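Local coordinates for 5-formyltetrahydrofolate cyclo-ligase family protein (Bacillus anthracis, PDB 2JCB) that probably catalyses the ATP-dependent, magnesium-assisted cyclisation of 5-formyltetrahydrofolate to 5,10-methenyltetrahydrofolate in folate metabolism, at residues A[89-94]-A[151-156]; A[73-78]-A[99-104]. All coordinates share one frame; numbering follows the deposited sequence.

Interaction 1: residues A[89-94]-A[151-156]; sequences ETRTMS and YDRYLV. With MG (magnesium ion), chain E; ADP (adenosine-5'-diphosphate), chain C; PO4 (phosphate ion), chain D.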
# COMPACT_ATOMS: atom_id res chain seq x y z
N GLU A 89 12.71 -10.23 10.99
CA GLU A 89 14.03 -10.83 10.88
C GLU A 89 14.48 -11.00 9.44
O GLU A 89 15.61 -10.67 9.10
CB GLU A 89 14.07 -12.19 11.57
CG GLU A 89 13.95 -12.13 13.06
CD GLU A 89 14.62 -13.32 13.74
OE1 GLU A 89 15.80 -13.62 13.42
OE2 GLU A 89 13.96 -13.94 14.60
N THR A 90 13.59 -11.55 8.61
CA THR A 90 13.91 -11.87 7.23
C THR A 90 13.41 -10.77 6.29
O THR A 90 13.70 -10.79 5.08
CB THR A 90 13.30 -13.24 6.81
OG1 THR A 90 11.88 -13.21 7.01
CG2 THR A 90 13.91 -14.39 7.61
N ARG A 91 12.65 -9.82 6.84
CA ARG A 91 12.03 -8.76 6.03
C ARG A 91 11.15 -9.31 4.91
O ARG A 91 11.06 -8.75 3.82
CB ARG A 91 13.08 -7.77 5.51
CG ARG A 91 13.01 -6.43 6.22
CD ARG A 91 13.96 -6.41 7.38
NE ARG A 91 13.96 -5.14 8.09
CZ ARG A 91 14.47 -4.00 7.61
NH1 ARG A 91 15.02 -3.92 6.40
NH2 ARG A 91 14.43 -2.91 8.36
N THR A 92 10.49 -10.43 5.19
CA THR A 92 9.59 -11.04 4.23
C THR A 92 8.16 -10.79 4.71
O THR A 92 7.97 -10.44 5.86
CB THR A 92 9.88 -12.54 4.07
OG1 THR A 92 9.76 -13.18 5.34
CG2 THR A 92 11.31 -12.76 3.56
N MET A 93 7.18 -10.93 3.80
CA MET A 93 5.76 -10.82 4.10
C MET A 93 5.01 -12.09 3.72
O MET A 93 5.24 -12.68 2.67
CB MET A 93 5.15 -9.64 3.35
CG MET A 93 5.64 -8.29 3.81
SD MET A 93 4.72 -6.92 3.11
CE MET A 93 5.22 -6.95 1.35
N SER A 94 4.10 -12.50 4.59
CA SER A 94 3.25 -13.63 4.33
C SER A 94 1.87 -13.05 4.13
O SER A 94 1.22 -12.63 5.10
CB SER A 94 3.23 -14.56 5.53
OG SER A 94 2.33 -15.65 5.36
N TYR A 151 8.15 -4.02 0.70
CA TYR A 151 7.60 -4.15 -0.65
C TYR A 151 8.68 -4.21 -1.71
O TYR A 151 8.53 -4.94 -2.68
CB TYR A 151 6.53 -3.10 -0.96
CG TYR A 151 5.19 -3.50 -0.34
CD1 TYR A 151 4.93 -3.26 1.02
CD2 TYR A 151 4.24 -4.23 -1.07
CE1 TYR A 151 3.69 -3.70 1.60
CE2 TYR A 151 3.00 -4.65 -0.51
CZ TYR A 151 2.76 -4.38 0.83
OH TYR A 151 1.60 -4.76 1.39
N ASP A 152 9.81 -3.49 -1.49
CA ASP A 152 10.91 -3.57 -2.42
C ASP A 152 11.35 -5.04 -2.58
O ASP A 152 11.62 -5.47 -3.69
CB ASP A 152 12.07 -2.70 -1.94
CG ASP A 152 11.87 -1.23 -2.27
OD1 ASP A 152 11.03 -0.89 -3.15
OD2 ASP A 152 12.53 -0.37 -1.65
N ARG A 153 11.38 -5.81 -1.47
CA ARG A 153 11.82 -7.19 -1.49
C ARG A 153 10.74 -8.07 -2.10
O ARG A 153 11.01 -8.95 -2.91
CB ARG A 153 12.17 -7.66 -0.08
CG ARG A 153 13.40 -7.00 0.49
CD ARG A 153 13.62 -7.52 1.89
NE ARG A 153 14.90 -7.17 2.49
CZ ARG A 153 15.16 -5.98 3.02
NH1 ARG A 153 16.32 -5.76 3.62
NH2 ARG A 153 14.23 -5.01 2.96
N TYR A 154 9.51 -7.85 -1.66
CA TYR A 154 8.37 -8.65 -2.09
C TYR A 154 8.10 -8.51 -3.60
O TYR A 154 7.86 -9.49 -4.28
CB TYR A 154 7.12 -8.23 -1.34
CG TYR A 154 5.90 -9.00 -1.74
CD1 TYR A 154 5.67 -10.28 -1.23
CD2 TYR A 154 4.97 -8.48 -2.64
CE1 TYR A 154 4.59 -11.00 -1.58
CE2 TYR A 154 3.85 -9.22 -3.02
CZ TYR A 154 3.67 -10.48 -2.48
OH TYR A 154 2.57 -11.23 -2.79
N LEU A 155 8.18 -7.28 -4.09
CA LEU A 155 7.87 -7.02 -5.50
C LEU A 155 8.86 -7.62 -6.49
O LEU A 155 8.56 -7.69 -7.69
CB LEU A 155 7.62 -5.53 -5.77
CG LEU A 155 6.37 -4.97 -5.10
CD1 LEU A 155 6.34 -3.45 -5.30
CD2 LEU A 155 5.11 -5.66 -5.60
N VAL A 156 10.03 -8.05 -6.00
CA VAL A 156 10.99 -8.82 -6.84
C VAL A 156 10.31 -10.08 -7.42
O VAL A 156 10.47 -10.35 -8.61
CB VAL A 156 12.24 -9.22 -6.05
CG1 VAL A 156 13.20 -10.11 -6.91
CG2 VAL A 156 12.98 -7.99 -5.58
MG MG E . 12.59 1.50 -1.25
PB ADP C . 11.39 1.94 1.70
O1B ADP C . 10.49 1.26 2.73
O2B ADP C . 11.09 3.39 1.59
O3B ADP C . 11.35 1.10 0.44
PA ADP C . 14.30 1.65 1.58
O1A ADP C . 14.19 1.74 0.08
O2A ADP C . 15.28 2.51 2.19
O3A ADP C . 12.87 1.85 2.32
O5' ADP C . 14.76 0.14 1.94
C5' ADP C . 15.11 -0.08 3.32
C4' ADP C . 16.20 -1.11 3.45
O4' ADP C . 15.78 -2.28 2.76
C3' ADP C . 17.48 -0.60 2.79
O3' ADP C . 18.50 -0.65 3.76
C2' ADP C . 17.72 -1.56 1.64
O2' ADP C . 19.05 -2.00 1.62
C1' ADP C . 16.85 -2.76 1.94
N9 ADP C . 16.33 -3.46 0.73
C8 ADP C . 15.33 -3.03 -0.06
N7 ADP C . 15.10 -3.93 -1.05
C5 ADP C . 15.94 -4.95 -0.91
C6 ADP C . 16.19 -6.24 -1.61
N6 ADP C . 15.47 -6.59 -2.70
N1 ADP C . 17.11 -7.06 -1.11
C2 ADP C . 17.84 -6.73 -0.03
N3 ADP C . 17.66 -5.59 0.67
C4 ADP C . 16.73 -4.67 0.30
P PO4 D . 7.64 -0.86 3.06
O1 PO4 D . 7.73 -1.48 1.82
O2 PO4 D . 8.11 0.56 3.12
O3 PO4 D . 6.16 -0.83 3.54
O4 PO4 D . 8.51 -1.55 4.11
O HOH W 1 10.97 1.74 -2.59
O HOH W 2 12.38 3.74 -0.90
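Met-93 and Tyr-151 meet in a Met-aromatic contact where strand 92-98, next to the outermost strand of the mixed sheet, packs on helix 150-154 beside the ADP site. CE of Met-93 sits over the middle of the Tyr-151 ring, 3.4 Å from its centroid and 5° off the normal, a CH-pi contact; SD lies obliquely to the same ring. The bend at chi3 (-70°) turns that methyl away from the line of the chain, and CE of Met-93 also touches CB of Tyr-154 at 3.5 Å.

On the nucleotide side Arg-153 is the middle layer of a sandwich. One guanidinium face lies on the adenine, CZ of Arg-153 being 3.4 Å from C4 of ADP, and the opposite face is covered by CB of Arg-91. NH2 of Arg-153 makes a weak hydrogen bond to the ribose O4' of ADP (3.1 Å) and another weak one to Gly-149 O. The Arg-91 guanidinium stands nearly perpendicular to that of Arg-153, whose NH1 lies at its edge and in its plane, 3.6 Å from NH1 of Arg-91.

Behind this layer, a G1 beta bulge at Arg-91 and Thr-92, opposite Asn-87, shapes the chain just ahead of Met-93. Asp-152, between Tyr-151 and Arg-153 on the helix, joins Asp-181 on the magnesium ion, with OD2 of Asp-152 1.9 Å from the metal.

Interaction 2: residues A[73-78]-A[99-104]; sequences KAWKEG and SNFDQL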
# COMPACT_ATOMS: atom_id res chain seq x y z
N LYS A 73 -15.74 -3.89 0.72
CA LYS A 73 -16.25 -3.92 -0.67
C LYS A 73 -15.80 -5.20 -1.35
O LYS A 73 -16.59 -5.87 -1.98
CB LYS A 73 -15.67 -2.72 -1.46
CG LYS A 73 -16.27 -2.47 -2.87
CD LYS A 73 -17.69 -2.05 -2.80
CE LYS A 73 -18.11 -1.29 -4.04
NZ LYS A 73 -19.43 -0.65 -3.72
N ALA A 74 -14.52 -5.54 -1.23
CA ALA A 74 -14.00 -6.78 -1.79
C ALA A 74 -14.78 -7.99 -1.27
O ALA A 74 -15.25 -8.87 -2.05
CB ALA A 74 -12.46 -6.91 -1.54
N TRP A 75 -14.97 -8.06 0.06
CA TRP A 75 -15.78 -9.13 0.65
C TRP A 75 -17.19 -9.17 0.05
O TRP A 75 -17.68 -10.23 -0.32
CB TRP A 75 -15.89 -9.02 2.15
CG TRP A 75 -14.63 -9.38 2.88
CD1 TRP A 75 -13.65 -10.23 2.47
CD2 TRP A 75 -14.26 -8.94 4.19
NE1 TRP A 75 -12.68 -10.33 3.44
CE2 TRP A 75 -13.04 -9.56 4.51
CE3 TRP A 75 -14.87 -8.10 5.14
CZ2 TRP A 75 -12.38 -9.34 5.74
CZ3 TRP A 75 -14.20 -7.87 6.35
CH2 TRP A 75 -12.98 -8.49 6.63
N LYS A 76 -17.80 -7.99 -0.09
CA LYS A 76 -19.15 -7.88 -0.63
C LYS A 76 -19.25 -8.41 -2.07
O LYS A 76 -20.25 -9.04 -2.44
CB LYS A 76 -19.61 -6.44 -0.55
CG LYS A 76 -21.11 -6.27 -0.72
CD LYS A 76 -21.42 -4.86 -1.14
CE LYS A 76 -22.94 -4.68 -1.28
NZ LYS A 76 -23.24 -3.30 -1.74
N GLU A 77 -18.20 -8.16 -2.84
CA GLU A 77 -18.07 -8.56 -4.25
C GLU A 77 -17.61 -10.02 -4.44
O GLU A 77 -17.47 -10.49 -5.57
CB GLU A 77 -17.17 -7.54 -4.98
CG GLU A 77 -17.87 -6.18 -5.02
CD GLU A 77 -17.21 -5.13 -5.85
OE1 GLU A 77 -16.01 -5.24 -6.11
OE2 GLU A 77 -17.90 -4.16 -6.22
N GLY A 78 -17.37 -10.72 -3.34
CA GLY A 78 -16.91 -12.10 -3.41
C GLY A 78 -15.42 -12.25 -3.71
O GLY A 78 -15.00 -13.36 -4.09
N SER A 99 -11.31 -13.37 6.17
CA SER A 99 -12.73 -13.36 5.82
C SER A 99 -13.50 -12.39 6.71
O SER A 99 -14.63 -11.98 6.40
CB SER A 99 -13.30 -14.75 6.00
OG SER A 99 -12.60 -15.69 5.21
N ASN A 100 -12.92 -12.07 7.87
CA ASN A 100 -13.54 -11.14 8.83
C ASN A 100 -12.45 -10.49 9.68
O ASN A 100 -11.31 -11.00 9.74
CB ASN A 100 -14.59 -11.86 9.71
CG ASN A 100 -14.00 -13.02 10.51
OD1 ASN A 100 -13.16 -12.81 11.38
ND2 ASN A 100 -14.46 -14.25 10.24
N PHE A 101 -12.78 -9.37 10.33
CA PHE A 101 -11.75 -8.60 11.03
C PHE A 101 -11.28 -9.24 12.37
O PHE A 101 -10.25 -8.85 12.92
CB PHE A 101 -12.18 -7.13 11.24
CG PHE A 101 -12.29 -6.34 9.97
CD1 PHE A 101 -11.16 -6.06 9.20
CD2 PHE A 101 -13.53 -5.86 9.55
CE1 PHE A 101 -11.28 -5.34 8.00
CE2 PHE A 101 -13.65 -5.13 8.38
CZ PHE A 101 -12.54 -4.87 7.60
N ASP A 102 -12.01 -10.27 12.81
CA ASP A 102 -11.62 -11.05 13.99
C ASP A 102 -10.44 -12.02 13.75
O ASP A 102 -9.91 -12.61 14.70
CB ASP A 102 -12.84 -11.79 14.57
CG ASP A 102 -13.57 -10.97 15.63
OD1 ASP A 102 -13.15 -9.81 15.93
OD2 ASP A 102 -14.56 -11.49 16.19
N GLN A 103 -10.00 -12.13 12.50
CA GLN A 103 -8.82 -12.91 12.18
C GLN A 103 -7.56 -12.03 12.29
O GLN A 103 -6.46 -12.47 11.94
CB GLN A 103 -8.95 -13.47 10.77
CG GLN A 103 -9.86 -14.68 10.71
CD GLN A 103 -10.20 -15.05 9.30
OE1 GLN A 103 -10.94 -14.35 8.64
NE2 GLN A 103 -9.68 -16.19 8.82
N LEU A 104 -7.73 -10.79 12.73
CA LEU A 104 -6.58 -9.89 12.93
C LEU A 104 -6.24 -9.79 14.42
O LEU A 104 -7.12 -9.90 15.27
CB LEU A 104 -6.91 -8.48 12.46
CG LEU A 104 -7.28 -8.35 10.98
CD1 LEU A 104 -7.58 -6.91 10.71
CD2 LEU A 104 -6.08 -8.83 10.13
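Helix 68-76 ends within 73-78, and the loop 99-104 passes it at some distance: the closest CA atoms, those of Trp-75 and Ser-99, are 7.3 Å apart. Gly-78 closes the helix in a Schellman motif, with positive phi and its N bonded to Trp-75 O. Across the way, 99-104 folds into a short 3-10 turn at 101-103, where Gln-103 N reaches back to Asn-100 O and Leu-104 N to Phe-101 O.

Trp-75 carries most of the contact. With CG anti to the carbonyl carbon (chi1 -73°), its indole projects from the helix to the loop, and the Ser-99 carbonyl oxygen lies over one ring face, 3.5 Å from CE2 of Trp-75. Farther along the six-membered ring, CH2 of Trp-75 approaches CA of Asn-100 at 3.5 Å. The contact ties a helix flanking the mixed sheet of this alpha/beta fold to the connection between strands 92-98 and 104-108; in the five-membered ring, NE1 of Trp-75 is hydrogen-bonded to Ile-98 O, which helps to set the ring's rotation.

The outer edge of that indole then meets Phe-101 in an edge-to-face pair, centroids 4.7 Å apart and planes at 58°. CZ3 and CH2 of Trp-75 lie over the phenyl face, and Tyr-68 also meets the Phe-101 ring.

Gln-103 braces the loop from within. Its OE1 accepts two backbone bonds, from Ser-99 N at 2.7 Å and from Asn-100 N at 3.1 Å, while NE2 of Gln-103 is hydrogen-bonded to Leu-118 O.

Both interactions are surface contacts, their centres 24 Å apart and their nearest atoms about 10 Å apart, so they do not touch. They nevertheless share strand 92-98: residues 89-94 lead into it and 99-104 leave it, so interaction 1 packs its start against helix 150-154 and interaction 2 its far end against helix 68-76. The chemistry follows the place. Interaction 1, which includes the buried Tyr-151, borders the nucleotide and combines a thioether on an aromatic ring with layered arginine side chains, next to a residue that binds the metal. Interaction 2 lies away from that pocket and rests on one indole against a peptide and a phenyl ring. Neither has a hydrogen bond between its two segments.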